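Local coordinates for uncharacterized protein (Chaetomium thermophilum, PDB 3LPZ), which is Get4, an alpha-solenoid protein of the Get pathway that probably binds Get5 and takes part in tail-anchored protein biogenesis, at residues T185-C190 with P240-L245; R192-Y197 with N207-I212; L253-G258 with E290-I295. One frame throughout, in Å; residues are numbered along the deposited sequence.

Interaction 1: residues T185-C190 with P240-L245; sequences TAPLYC and PSLPLL
A chi1 of -171° swings SG of Cys190 opposite its own backbone N and toward Leu245, whose CD2 it meets at 3.9 Å. In Leu244 the first torsion (chi1 -80°) sets CG beside the backbone N, and from there CD1 reaches CD1 of Leu188 at 4.5 Å, while CB rests 3.6 Å from CB of Pro187. The Pro187 and Leu244 side chains cross at about a right angle. The proline ring uses its CB and CG corner on two successive residues: CB also lies 3.6 Å from the backbone N of Leu245, while CG comes within 4.2 Å of CB of Leu245. Each segment runs into the start of a helix. Pro187 stands in the first turn of helix 186-199, and Leu242 is the N-cap residue of helix 243-256, so within the alpha-solenoid two helices distant in sequence meet at their N-terminal turns through hydrocarbon packing. Leu242 divides its branches between two neighbours, with CD1 at 4.2 Å from CB of Ala186 and CD2 at 4.4 Å from CD of Pro187. Beside it, CD1 of Leu245 approaches the methyl of Ala186 at 4.4 Å, and thus the small alanine faces two leucine tips. Leu217 of helix 203-220 packs against both Leu242 and Leu245, and Phe213 of the same helix touches Cys190. Leu274 of helix 271-275 meets Leu244 from outside the pair.

Interaction 2: residues R192-Y197 with N207-I212; sequences RAVLPY and NTAYRI
Ala193 and Ala209 make the tight centre of this contact: their CB atoms lie 3.9 Å apart, and CB of Ala209 also presses to 3.3 Å from the carbonyl O of Ala193. That carbonyl oxygen is buried and has no hydrogen-bond partner in the model, because helix 186-199 is kinked here and the N of Tyr197 makes no bond to the turn before. The small residues let the axes of the two short segments approach to 8.2 Å. Next to them, CG2 of Val194 reaches the backbone N of Tyr210 at 3.7 Å and CB of Tyr210 at 3.8 Å, the two side chains running side by side in the same direction. With chi1 at 166°, the Tyr210 ring continues away from the contact, and its OH is hydrogen-bonded to Ser249 and to the N of Arg237. Looser packing is found at Tyr197, where CD2 stands 4.3 Å from CB of Ala209 and the ring is met obliquely; its OH bonds to the carbonyl of Leu159. On the far side of helix 203-220, Arg211 and Ile212 are partly exposed. The two short segments run 171° apart, as in an antiparallel helical hairpin, the building element of an alpha-solenoid.

Interaction 3: residues L253-G258 with E290-I295; sequences LSVQKG and EMYFGI
Over one face of the Tyr292 ring sits CG2 of Val255, 4.2 Å from the ring centroid and 26° off the ring normal, a CH-pi contact. The other branch of the valine, CG1, lies 3.9 Å from CD1 of Tyr292, so both methyls are spread over the aromatic surface. A water lies at the edge of this ring, in its plane. The Phe293 ring has CB of the preceding Tyr292 over one face, 3.7 Å above the plane and displaced toward the rim. Across the contact it is met obliquely by main-chain atoms: its CD1 comes to 3.4 Å from C of Gly258, and the ring also nears the carbonyl O of Ser254 and the N of Val255. A chi1 of -58° puts CG of Phe293 beside its own backbone N and carries the ring end to the 253-258 segment, where CZ stands 3.9 Å from CB of Ser254. Replacing the phenylalanine by an alanine is likely to open a gap against Gly258 and Ser254 and to take one of two aromatic neighbours from Val255 CG2. The main chains also meet directly. CA of Gly258 makes a CA-H...O contact of 3.4 Å with O of Tyr292. The edge water gives one hydrogen to O of Val255 and the other to O of Tyr292 (2.6 Å), bridging two carbonyls. The contact is helix-to-helix packing within the alpha-solenoid, joining the C-terminal part of helix 243-256 to that of helix 282-293. Phe263 of helix 260-269 meets the Phe293 ring, and Val203 of helix 203-220 touches both Val255 and Tyr292, whose OH bonds to the carbonyl of Leu198 on helix 186-199.

From the N terminus, helix 186-199 is the first to be used, by interaction 1 at its start and by interaction 2 farther along. Interaction 2 closes first, over the short turn to helix 203-220, and is nested inside the longer loop that interaction 1 closes when the chain reaches 240-245. The two touch where Cys190 packs on the Tyr210 ring. Helix 243-256 then runs on from interaction 1 to interaction 3, whose centre lies about 21 Å from the centre of interaction 1; this third contact follows in series and closes its loop at 290-295. None of the loops cross. Together they tie helices 186-199, 203-220, 243-256 and 282-293 into one continuous part of the solenoid.

Interaction 1: residues T185-C190 with P240-L245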
ATOM      1  N   THR A 185      21.894  -7.676   1.978  1.00 24.52           N
ATOM      2  CA  THR A 185      20.839  -6.680   1.841  1.00 22.89           C
ATOM      3  C   THR A 185      19.597  -6.979   2.662  1.00 21.54           C
ATOM      4  O   THR A 185      18.648  -6.199   2.599  1.00 20.64           O
ATOM      5  CB  THR A 185      20.422  -6.451   0.368  1.00 22.97           C
ATOM      6  OG1 THR A 185      19.739  -7.625  -0.126  1.00 21.16           O
ATOM      7  CG2 THR A 185      21.667  -6.073  -0.497  1.00 22.94           C
ATOM      8  N   ALA A 186      19.582  -8.075   3.440  1.00 20.98           N
ATOM      9  CA  ALA A 186      18.371  -8.404   4.259  1.00 20.29           C
ATOM     10  C   ALA A 186      17.739  -7.206   5.022  1.00 19.67           C
ATOM     11  O   ALA A 186      16.534  -7.032   4.941  1.00 18.91           O
ATOM     12  CB  ALA A 186      18.592  -9.584   5.197  1.00 19.48           C
ATOM     13  N   PRO A 187      18.553  -6.371   5.736  1.00 20.04           N
ATOM     14  CA  PRO A 187      17.959  -5.251   6.498  1.00 19.97           C
ATOM     15  C   PRO A 187      17.275  -4.203   5.623  1.00 20.54           C
ATOM     16  O   PRO A 187      16.325  -3.559   6.076  1.00 20.43           O
ATOM     17  CB  PRO A 187      19.166  -4.609   7.209  1.00 19.92           C
ATOM     18  CG  PRO A 187      20.302  -5.671   7.095  1.00 21.07           C
ATOM     19  CD  PRO A 187      20.031  -6.394   5.843  1.00 19.76           C
ATOM     20  N   LEU A 188      17.741  -4.037   4.379  1.00 20.71           N
ATOM     21  CA  LEU A 188      17.140  -3.064   3.453  1.00 20.78           C
ATOM     22  C   LEU A 188      15.714  -3.463   3.065  1.00 20.29           C
ATOM     23  O   LEU A 188      14.834  -2.625   2.972  1.00 20.06           O
ATOM     24  CB  LEU A 188      17.999  -2.895   2.197  1.00 21.10           C
ATOM     25  CG  LEU A 188      19.220  -1.953   2.220  1.00 25.15           C
ATOM     26  CD1 LEU A 188      19.906  -1.810   3.564  1.00 27.71           C
ATOM     27  CD2 LEU A 188      20.208  -2.314   1.066  1.00 26.68           C
ATOM     28  N   TYR A 189      15.494  -4.746   2.834  1.00 19.23           N
ATOM     29  CA  TYR A 189      14.173  -5.231   2.476  1.00 18.85           C
ATOM     30  C   TYR A 189      13.287  -5.307   3.685  1.00 19.33           C
ATOM     31  O   TYR A 189      12.091  -4.998   3.601  1.00 19.84           O
ATOM     32  CB  TYR A 189      14.256  -6.569   1.736  1.00 18.00           C
ATOM     33  CG  TYR A 189      14.894  -6.381   0.367  1.00 19.30           C
ATOM     34  CD1 TYR A 189      14.132  -5.942  -0.723  1.00 20.14           C
ATOM     35  CD2 TYR A 189      16.273  -6.553   0.184  1.00 16.94           C
ATOM     36  CE1 TYR A 189      14.726  -5.730  -1.981  1.00 20.44           C
ATOM     37  CE2 TYR A 189      16.865  -6.349  -1.063  1.00 20.10           C
ATOM     38  CZ  TYR A 189      16.087  -5.936  -2.132  1.00 20.04           C
ATOM     39  OH  TYR A 189      16.669  -5.718  -3.350  1.00 22.19           O
ATOM     40  N   CYS A 190      13.870  -5.646   4.829  1.00 18.99           N
ATOM     41  CA  CYS A 190      13.099  -5.617   6.061  1.00 20.52           C
ATOM     42  C   CYS A 190      12.578  -4.193   6.326  1.00 19.92           C
ATOM     43  O   CYS A 190      11.394  -4.023   6.663  1.00 20.12           O
ATOM     44  CB  CYS A 190      13.936  -6.148   7.244  1.00 20.31           C
ATOM     45  SG  CYS A 190      12.962  -6.368   8.730  1.00 25.21           S
ATOM     46  N   PRO A 240      23.811 -11.391  14.732  1.00 24.07           N
ATOM     47  CA  PRO A 240      25.150 -10.793  14.860  1.00 24.71           C
ATOM     48  C   PRO A 240      25.764 -10.380  13.539  1.00 25.13           C
ATOM     49  O   PRO A 240      26.500  -9.392  13.506  1.00 26.56           O
ATOM     50  CB  PRO A 240      25.969 -11.902  15.522  1.00 25.63           C
ATOM     51  CG  PRO A 240      24.936 -12.642  16.350  1.00 25.95           C
ATOM     52  CD  PRO A 240      23.729 -12.695  15.418  1.00 23.85           C
ATOM     53  N   SER A 241      25.460 -11.081  12.447  1.00 24.37           N
ATOM     54  CA  SER A 241      26.082 -10.734  11.162  1.00 24.62           C
ATOM     55  C   SER A 241      25.334  -9.650  10.399  1.00 24.54           C
ATOM     56  O   SER A 241      25.756  -9.273   9.310  1.00 25.07           O
ATOM     57  CB  SER A 241      26.188 -11.963  10.267  1.00 24.37           C
ATOM     58  OG  SER A 241      24.882 -12.412   9.954  1.00 25.30           O
ATOM     59  N   LEU A 242      24.211  -9.166  10.939  1.00 24.21           N
ATOM     60  CA  LEU A 242      23.382  -8.192  10.213  1.00 23.81           C
ATOM     61  C   LEU A 242      23.067  -6.996  11.133  1.00 23.83           C
ATOM     62  O   LEU A 242      21.940  -6.847  11.612  1.00 22.88           O
ATOM     63  CB  LEU A 242      22.115  -8.862   9.674  1.00 24.11           C
ATOM     64  CG  LEU A 242      22.293  -9.987   8.629  1.00 24.06           C
ATOM     65  CD1 LEU A 242      20.992 -10.768   8.422  1.00 24.61           C
ATOM     66  CD2 LEU A 242      22.817  -9.451   7.285  1.00 25.81           C
ATOM     67  N   PRO A 243      24.080  -6.151  11.404  1.00 24.20           N
ATOM     68  CA  PRO A 243      23.897  -5.026  12.350  1.00 23.81           C
ATOM     69  C   PRO A 243      22.677  -4.106  12.088  1.00 23.33           C
ATOM     70  O   PRO A 243      22.063  -3.623  13.040  1.00 22.97           O
ATOM     71  CB  PRO A 243      25.194  -4.214  12.215  1.00 24.28           C
ATOM     72  CG  PRO A 243      26.038  -4.880  11.179  1.00 25.62           C
ATOM     73  CD  PRO A 243      25.469  -6.255  10.915  1.00 24.59           C
ATOM     74  N   LEU A 244      22.356  -3.811  10.830  1.00 22.49           N
ATOM     75  CA  LEU A 244      21.238  -2.902  10.559  1.00 22.23           C
ATOM     76  C   LEU A 244      19.891  -3.549  10.828  1.00 22.09           C
ATOM     77  O   LEU A 244      18.886  -2.869  11.041  1.00 22.34           O
ATOM     78  CB  LEU A 244      21.256  -2.404   9.112  1.00 22.58           C
ATOM     79  CG  LEU A 244      22.225  -1.254   8.815  1.00 25.05           C
ATOM     80  CD1 LEU A 244      22.047  -0.836   7.342  1.00 27.82           C
ATOM     81  CD2 LEU A 244      22.041  -0.084   9.784  1.00 25.73           C
ATOM     82  N   LEU A 245      19.838  -4.868  10.766  1.00 21.67           N
ATOM     83  CA  LEU A 245      18.606  -5.544  11.164  1.00 21.62           C
ATOM     84  C   LEU A 245      18.435  -5.402  12.698  1.00 21.61           C
ATOM     85  O   LEU A 245      17.312  -5.256  13.227  1.00 21.36           O
ATOM     86  CB  LEU A 245      18.661  -7.005  10.739  1.00 21.78           C
ATOM     87  CG  LEU A 245      17.479  -7.490   9.910  1.00 24.36           C
ATOM     88  CD1 LEU A 245      17.626  -8.976   9.496  1.00 24.79           C
ATOM     89  CD2 LEU A 245      16.177  -7.259  10.671  1.00 26.90           C
TER

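Interaction 2: residues R192-Y197 with N207-I212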
ATOM      1  N   ARG A 192      11.939  -1.799   4.179  1.00 19.10           N
ATOM      2  CA  ARG A 192      10.823  -1.498   3.259  1.00 19.43           C
ATOM      3  C   ARG A 192       9.469  -2.031   3.733  1.00 20.32           C
ATOM      4  O   ARG A 192       8.430  -1.509   3.312  1.00 20.91           O
ATOM      5  CB  ARG A 192      11.122  -1.992   1.831  1.00 18.44           C
ATOM      6  CG  ARG A 192      12.354  -1.303   1.198  1.00 19.48           C
ATOM      7  CD  ARG A 192      12.524  -1.702  -0.293  1.00 20.52           C
ATOM      8  NE  ARG A 192      11.533  -1.044  -1.151  1.00 21.14           N
ATOM      9  CZ  ARG A 192      11.596   0.231  -1.539  1.00 26.76           C
ATOM     10  NH1 ARG A 192      12.608   1.026  -1.161  1.00 27.28           N
ATOM     11  NH2 ARG A 192      10.650   0.724  -2.330  1.00 27.88           N
ATOM     12  N   ALA A 193       9.473  -3.069   4.576  1.00 21.20           N
ATOM     13  CA  ALA A 193       8.215  -3.617   5.141  1.00 22.42           C
ATOM     14  C   ALA A 193       7.886  -3.036   6.489  1.00 22.73           C
ATOM     15  O   ALA A 193       6.722  -3.097   6.889  1.00 25.64           O
ATOM     16  CB  ALA A 193       8.296  -5.135   5.303  1.00 22.46           C
ATOM     17  N   VAL A 194       8.888  -2.529   7.203  1.00 20.69           N
ATOM     18  CA  VAL A 194       8.707  -2.080   8.597  1.00 20.42           C
ATOM     19  C   VAL A 194       8.556  -0.572   8.723  1.00 20.35           C
ATOM     20  O   VAL A 194       7.591  -0.113   9.330  1.00 19.29           O
ATOM     21  CB  VAL A 194       9.881  -2.540   9.497  1.00 20.41           C
ATOM     22  CG1 VAL A 194       9.810  -1.865  10.865  1.00 20.12           C
ATOM     23  CG2 VAL A 194       9.846  -4.060   9.644  1.00 20.03           C
ATOM     24  N   LEU A 195       9.494   0.184   8.142  1.00 20.32           N
ATOM     25  CA  LEU A 195       9.492   1.648   8.259  1.00 21.27           C
ATOM     26  C   LEU A 195       8.215   2.309   7.733  1.00 20.95           C
ATOM     27  O   LEU A 195       7.698   3.195   8.383  1.00 20.90           O
ATOM     28  CB  LEU A 195      10.753   2.286   7.639  1.00 21.37           C
ATOM     29  CG  LEU A 195      12.077   1.753   8.238  1.00 21.62           C
ATOM     30  CD1 LEU A 195      13.248   2.497   7.663  1.00 24.11           C
ATOM     31  CD2 LEU A 195      12.128   1.824   9.832  1.00 21.41           C
ATOM     32  N   PRO A 196       7.719   1.890   6.546  1.00 21.39           N
ATOM     33  CA  PRO A 196       6.489   2.542   6.067  1.00 20.94           C
ATOM     34  C   PRO A 196       5.289   2.400   7.015  1.00 20.82           C
ATOM     35  O   PRO A 196       4.472   3.339   7.106  1.00 20.52           O
ATOM     36  CB  PRO A 196       6.235   1.853   4.699  1.00 21.17           C
ATOM     37  CG  PRO A 196       7.621   1.531   4.203  1.00 21.93           C
ATOM     38  CD  PRO A 196       8.328   1.048   5.492  1.00 21.55           C
ATOM     39  N   TYR A 197       5.162   1.253   7.698  1.00 19.93           N
ATOM     40  CA  TYR A 197       4.101   1.115   8.701  1.00 19.71           C
ATOM     41  C   TYR A 197       4.279   2.051   9.884  1.00 20.50           C
ATOM     42  O   TYR A 197       3.282   2.617  10.351  1.00 21.00           O
ATOM     43  CB  TYR A 197       3.935  -0.331   9.193  1.00 19.32           C
ATOM     44  CG  TYR A 197       3.222  -1.197   8.179  1.00 18.59           C
ATOM     45  CD1 TYR A 197       1.932  -0.868   7.730  1.00 14.85           C
ATOM     46  CD2 TYR A 197       3.822  -2.359   7.690  1.00 18.03           C
ATOM     47  CE1 TYR A 197       1.253  -1.695   6.797  1.00 15.77           C
ATOM     48  CE2 TYR A 197       3.148  -3.202   6.774  1.00 16.76           C
ATOM     49  CZ  TYR A 197       1.876  -2.840   6.324  1.00 16.20           C
ATOM     50  OH  TYR A 197       1.242  -3.638   5.406  1.00 16.60           O
ATOM     51  N   ASN A 207       5.365  -4.226  13.584  1.00 21.79           N
ATOM     52  CA  ASN A 207       5.740  -5.417  14.357  1.00 22.16           C
ATOM     53  C   ASN A 207       5.486  -6.701  13.615  1.00 21.80           C
ATOM     54  O   ASN A 207       6.354  -7.588  13.578  1.00 21.15           O
ATOM     55  CB  ASN A 207       5.029  -5.469  15.710  1.00 23.36           C
ATOM     56  CG  ASN A 207       5.549  -4.423  16.686  1.00 26.32           C
ATOM     57  OD1 ASN A 207       6.669  -3.934  16.560  1.00 27.12           O
ATOM     58  ND2 ASN A 207       4.725  -4.091  17.699  1.00 30.83           N
ATOM     59  N   THR A 208       4.290  -6.807  13.036  1.00 20.89           N
ATOM     60  CA  THR A 208       3.933  -7.997  12.279  1.00 20.43           C
ATOM     61  C   THR A 208       4.889  -8.181  11.079  1.00 20.00           C
ATOM     62  O   THR A 208       5.401  -9.282  10.856  1.00 20.08           O
ATOM     63  CB  THR A 208       2.439  -7.942  11.814  1.00 20.23           C
ATOM     64  OG1 THR A 208       1.598  -7.923  12.979  1.00 22.52           O
ATOM     65  CG2 THR A 208       2.056  -9.147  10.933  1.00 20.72           C
ATOM     66  N   ALA A 209       5.102  -7.128  10.287  1.00 19.24           N
ATOM     67  CA  ALA A 209       5.993  -7.248   9.124  1.00 18.91           C
ATOM     68  C   ALA A 209       7.401  -7.690   9.557  1.00 18.99           C
ATOM     69  O   ALA A 209       7.999  -8.571   8.958  1.00 17.76           O
ATOM     70  CB  ALA A 209       6.066  -5.928   8.348  1.00 18.99           C
ATOM     71  N   TYR A 210       7.902  -7.102  10.633  1.00 18.81           N
ATOM     72  CA  TYR A 210       9.196  -7.478  11.173  1.00 19.20           C
ATOM     73  C   TYR A 210       9.243  -8.969  11.569  1.00 19.86           C
ATOM     74  O   TYR A 210      10.177  -9.706  11.227  1.00 19.29           O
ATOM     75  CB  TYR A 210       9.482  -6.606  12.385  1.00 19.58           C
ATOM     76  CG  TYR A 210      10.626  -7.110  13.215  1.00 21.15           C
ATOM     77  CD1 TYR A 210      11.947  -6.851  12.841  1.00 19.60           C
ATOM     78  CD2 TYR A 210      10.386  -7.866  14.380  1.00 24.49           C
ATOM     79  CE1 TYR A 210      13.009  -7.338  13.594  1.00 22.03           C
ATOM     80  CE2 TYR A 210      11.453  -8.346  15.142  1.00 25.83           C
ATOM     81  CZ  TYR A 210      12.759  -8.071  14.738  1.00 24.72           C
ATOM     82  OH  TYR A 210      13.810  -8.545  15.503  1.00 28.18           O
ATOM     83  N   ARG A 211       8.213  -9.428  12.264  1.00 20.74           N
ATOM     84  CA  ARG A 211       8.210 -10.819  12.706  1.00 22.22           C
ATOM     85  C   ARG A 211       8.148 -11.765  11.496  1.00 21.40           C
ATOM     86  O   ARG A 211       8.905 -12.732  11.418  1.00 22.85           O
ATOM     87  CB  ARG A 211       7.049 -11.063  13.673  1.00 23.03           C
ATOM     88  CG  ARG A 211       7.242 -10.292  14.995  1.00 27.66           C
ATOM     89  CD  ARG A 211       6.277 -10.768  16.061  1.00 35.36           C
ATOM     90  NE  ARG A 211       4.971 -10.150  15.949  1.00 41.13           N
ATOM     91  CZ  ARG A 211       4.514  -9.221  16.794  1.00 45.01           C
ATOM     92  NH1 ARG A 211       5.261  -8.789  17.817  1.00 47.22           N
ATOM     93  NH2 ARG A 211       3.303  -8.725  16.626  1.00 46.23           N
ATOM     94  N   ILE A 212       7.273 -11.477  10.549  1.00 20.63           N
ATOM     95  CA  ILE A 212       7.177 -12.318   9.338  1.00 20.18           C
ATOM     96  C   ILE A 212       8.480 -12.344   8.546  1.00 19.20           C
ATOM     97  O   ILE A 212       8.951 -13.437   8.137  1.00 18.47           O
ATOM     98  CB  ILE A 212       5.982 -11.912   8.437  1.00 20.16           C
ATOM     99  CG1 ILE A 212       4.630 -12.122   9.168  1.00 21.06           C
ATOM    100  CG2 ILE A 212       6.018 -12.630   7.066  1.00 19.93           C
ATOM    101  CD1 ILE A 212       4.231 -13.613   9.511  1.00 22.00           C
TER

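Interaction 3: residues L253-G258 with E290-I295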
ATOM      1  N   LEU A 253      11.687  -1.838  19.399  1.00 29.09           N
ATOM      2  CA  LEU A 253      11.578  -1.837  20.867  1.00 31.85           C
ATOM      3  C   LEU A 253      11.458  -0.430  21.410  1.00 32.62           C
ATOM      4  O   LEU A 253      10.570  -0.161  22.188  1.00 34.11           O
ATOM      5  CB  LEU A 253      12.773  -2.505  21.535  1.00 32.11           C
ATOM      6  CG  LEU A 253      12.688  -3.970  21.930  1.00 36.05           C
ATOM      7  CD1 LEU A 253      13.874  -4.287  22.872  1.00 38.07           C
ATOM      8  CD2 LEU A 253      11.332  -4.305  22.594  1.00 38.10           C
ATOM      9  N   SER A 254      12.334   0.469  20.973  1.00 33.24           N
ATOM     10  CA  SER A 254      12.398   1.836  21.503  0.50 33.88           C
ATOM     11  C   SER A 254      11.118   2.624  21.274  1.00 34.89           C
ATOM     12  O   SER A 254      10.754   3.464  22.075  1.00 33.94           O
ATOM     13  CB  SER A 254      13.575   2.603  20.891  0.50 33.40           C
ATOM     14  OG  SER A 254      14.800   1.981  21.212  0.50 32.26           O
ATOM     15  N   VAL A 255      10.470   2.361  20.144  1.00 37.30           N
ATOM     16  CA  VAL A 255       9.222   3.026  19.786  1.00 40.87           C
ATOM     17  C   VAL A 255       8.134   2.909  20.891  1.00 44.49           C
ATOM     18  O   VAL A 255       7.376   3.858  21.109  1.00 44.28           O
ATOM     19  CB  VAL A 255       8.758   2.562  18.385  1.00 40.57           C
ATOM     20  CG1 VAL A 255       7.245   2.377  18.306  1.00 39.30           C
ATOM     21  CG2 VAL A 255       9.328   3.515  17.308  1.00 39.11           C
ATOM     22  N   GLN A 256       8.098   1.767  21.579  1.00 48.21           N
ATOM     23  CA  GLN A 256       7.190   1.539  22.720  0.50 50.71           C
ATOM     24  C   GLN A 256       7.269   2.625  23.815  1.00 52.15           C
ATOM     25  O   GLN A 256       6.268   3.277  24.121  1.00 52.20           O
ATOM     26  CB  GLN A 256       7.364   0.114  23.282  0.50 50.88           C
ATOM     27  CG  GLN A 256       7.653  -0.002  24.770  0.50 51.83           C
ATOM     28  CD  GLN A 256       9.130  -0.222  25.048  0.50 53.09           C
ATOM     29  OE1 GLN A 256       9.794   0.612  25.665  0.50 53.05           O
ATOM     30  NE2 GLN A 256       9.656  -1.351  24.579  0.50 53.30           N
ATOM     31  N   LYS A 257       8.443   2.829  24.410  1.00 54.32           N
ATOM     32  CA  LYS A 257       8.592   3.940  25.356  1.00 57.17           C
ATOM     33  C   LYS A 257       9.543   4.938  24.736  1.00 58.12           C
ATOM     34  O   LYS A 257      10.777   4.774  24.775  1.00 58.66           O
ATOM     35  CB  LYS A 257       9.034   3.492  26.757  1.00 57.61           C
ATOM     36  CG  LYS A 257       7.893   3.454  27.797  1.00 59.96           C
ATOM     37  CD  LYS A 257       7.560   4.851  28.376  1.00 62.49           C
ATOM     38  CE  LYS A 257       8.322   5.156  29.675  1.00 63.38           C
ATOM     39  NZ  LYS A 257       9.801   5.358  29.500  1.00 63.66           N
ATOM     40  N   GLY A 258       8.940   5.963  24.142  1.00 58.79           N
ATOM     41  CA  GLY A 258       9.630   6.887  23.253  1.00 59.13           C
ATOM     42  C   GLY A 258      10.605   7.834  23.913  1.00 59.26           C
ATOM     43  O   GLY A 258      10.459   9.045  23.808  1.00 59.09           O
ATOM     44  N   GLU A 290      10.598  12.380  14.994  1.00 28.58           N
ATOM     45  CA  GLU A 290       9.530  13.319  15.333  1.00 29.90           C
ATOM     46  C   GLU A 290       8.273  12.638  15.884  1.00 29.67           C
ATOM     47  O   GLU A 290       7.784  13.026  16.948  1.00 29.62           O
ATOM     48  CB  GLU A 290       9.206  14.214  14.145  1.00 30.46           C
ATOM     49  CG  GLU A 290       8.272  15.395  14.455  1.00 34.66           C
ATOM     50  CD  GLU A 290       8.013  16.237  13.211  1.00 40.50           C
ATOM     51  OE1 GLU A 290       7.108  15.902  12.415  1.00 44.11           O
ATOM     52  OE2 GLU A 290       8.734  17.230  13.011  1.00 43.15           O
ATOM     53  N   MET A 291       7.781  11.613  15.190  1.00 29.64           N
ATOM     54  CA  MET A 291       6.522  10.947  15.549  0.50 29.46           C
ATOM     55  C   MET A 291       6.554  10.232  16.900  1.00 29.71           C
ATOM     56  O   MET A 291       5.602  10.307  17.676  1.00 29.07           O
ATOM     57  CB  MET A 291       6.122   9.944  14.472  0.50 29.27           C
ATOM     58  CG  MET A 291       5.781  10.564  13.149  0.50 28.85           C
ATOM     59  SD  MET A 291       5.510   9.325  11.884  0.50 27.93           S
ATOM     60  CE  MET A 291       3.825   8.819  12.262  0.50 28.88           C
ATOM     61  N   TYR A 292       7.655   9.538  17.184  1.00 29.95           N
ATOM     62  CA  TYR A 292       7.712   8.636  18.343  1.00 30.54           C
ATOM     63  C   TYR A 292       8.560   9.131  19.500  1.00 32.17           C
ATOM     64  O   TYR A 292       8.450   8.629  20.633  1.00 32.94           O
ATOM     65  CB  TYR A 292       8.193   7.237  17.898  1.00 29.48           C
ATOM     66  CG  TYR A 292       7.230   6.604  16.913  1.00 26.54           C
ATOM     67  CD1 TYR A 292       6.075   5.966  17.358  1.00 24.95           C
ATOM     68  CD2 TYR A 292       7.447   6.704  15.528  1.00 24.48           C
ATOM     69  CE1 TYR A 292       5.153   5.401  16.449  1.00 24.69           C
ATOM     70  CE2 TYR A 292       6.531   6.144  14.604  1.00 23.00           C
ATOM     71  CZ  TYR A 292       5.381   5.505  15.075  1.00 23.45           C
ATOM     72  OH  TYR A 292       4.480   4.954  14.173  1.00 23.95           O
ATOM     73  N   PHE A 293       9.434  10.081  19.219  1.00 33.49           N
ATOM     74  CA  PHE A 293      10.414  10.484  20.213  1.00 35.28           C
ATOM     75  C   PHE A 293      10.390  11.977  20.487  1.00 36.81           C
ATOM     76  O   PHE A 293      11.163  12.467  21.319  1.00 37.48           O
ATOM     77  CB  PHE A 293      11.813  10.012  19.810  1.00 35.12           C
ATOM     78  CG  PHE A 293      11.906   8.523  19.637  1.00 35.13           C
ATOM     79  CD1 PHE A 293      11.966   7.682  20.748  1.00 35.69           C
ATOM     80  CD2 PHE A 293      11.901   7.960  18.360  1.00 33.39           C
ATOM     81  CE1 PHE A 293      12.038   6.297  20.582  1.00 37.03           C
ATOM     82  CE2 PHE A 293      11.964   6.573  18.180  1.00 33.79           C
ATOM     83  CZ  PHE A 293      12.029   5.742  19.279  1.00 34.94           C
ATOM     84  N   GLY A 294       9.500  12.691  19.802  1.00 37.70           N
ATOM     85  CA  GLY A 294       9.368  14.137  19.986  1.00 39.21           C
ATOM     86  C   GLY A 294      10.595  14.934  19.545  1.00 40.34           C
ATOM     87  O   GLY A 294      10.759  16.078  19.948  1.00 40.94           O
ATOM     88  N   ILE A 295      11.467  14.338  18.731  1.00 41.28           N
ATOM     89  CA  ILE A 295      12.646  15.045  18.194  1.00 41.82           C
ATOM     90  C   ILE A 295      12.268  15.795  16.913  1.00 43.61           C
ATOM     91  O   ILE A 295      11.969  15.175  15.883  1.00 43.04           O
ATOM     92  CB  ILE A 295      13.820  14.082  17.947  1.00 41.01           C
ATOM     93  CG1 ILE A 295      14.198  13.362  19.238  1.00 39.89           C
ATOM     94  CG2 ILE A 295      15.021  14.814  17.364  1.00 41.06           C
ATOM     95  CD1 ILE A 295      15.018  12.073  19.035  1.00 35.37           C
TER
HETATM   96  O   HOH W   1       6.727   6.778  21.059  1.00 48.58           O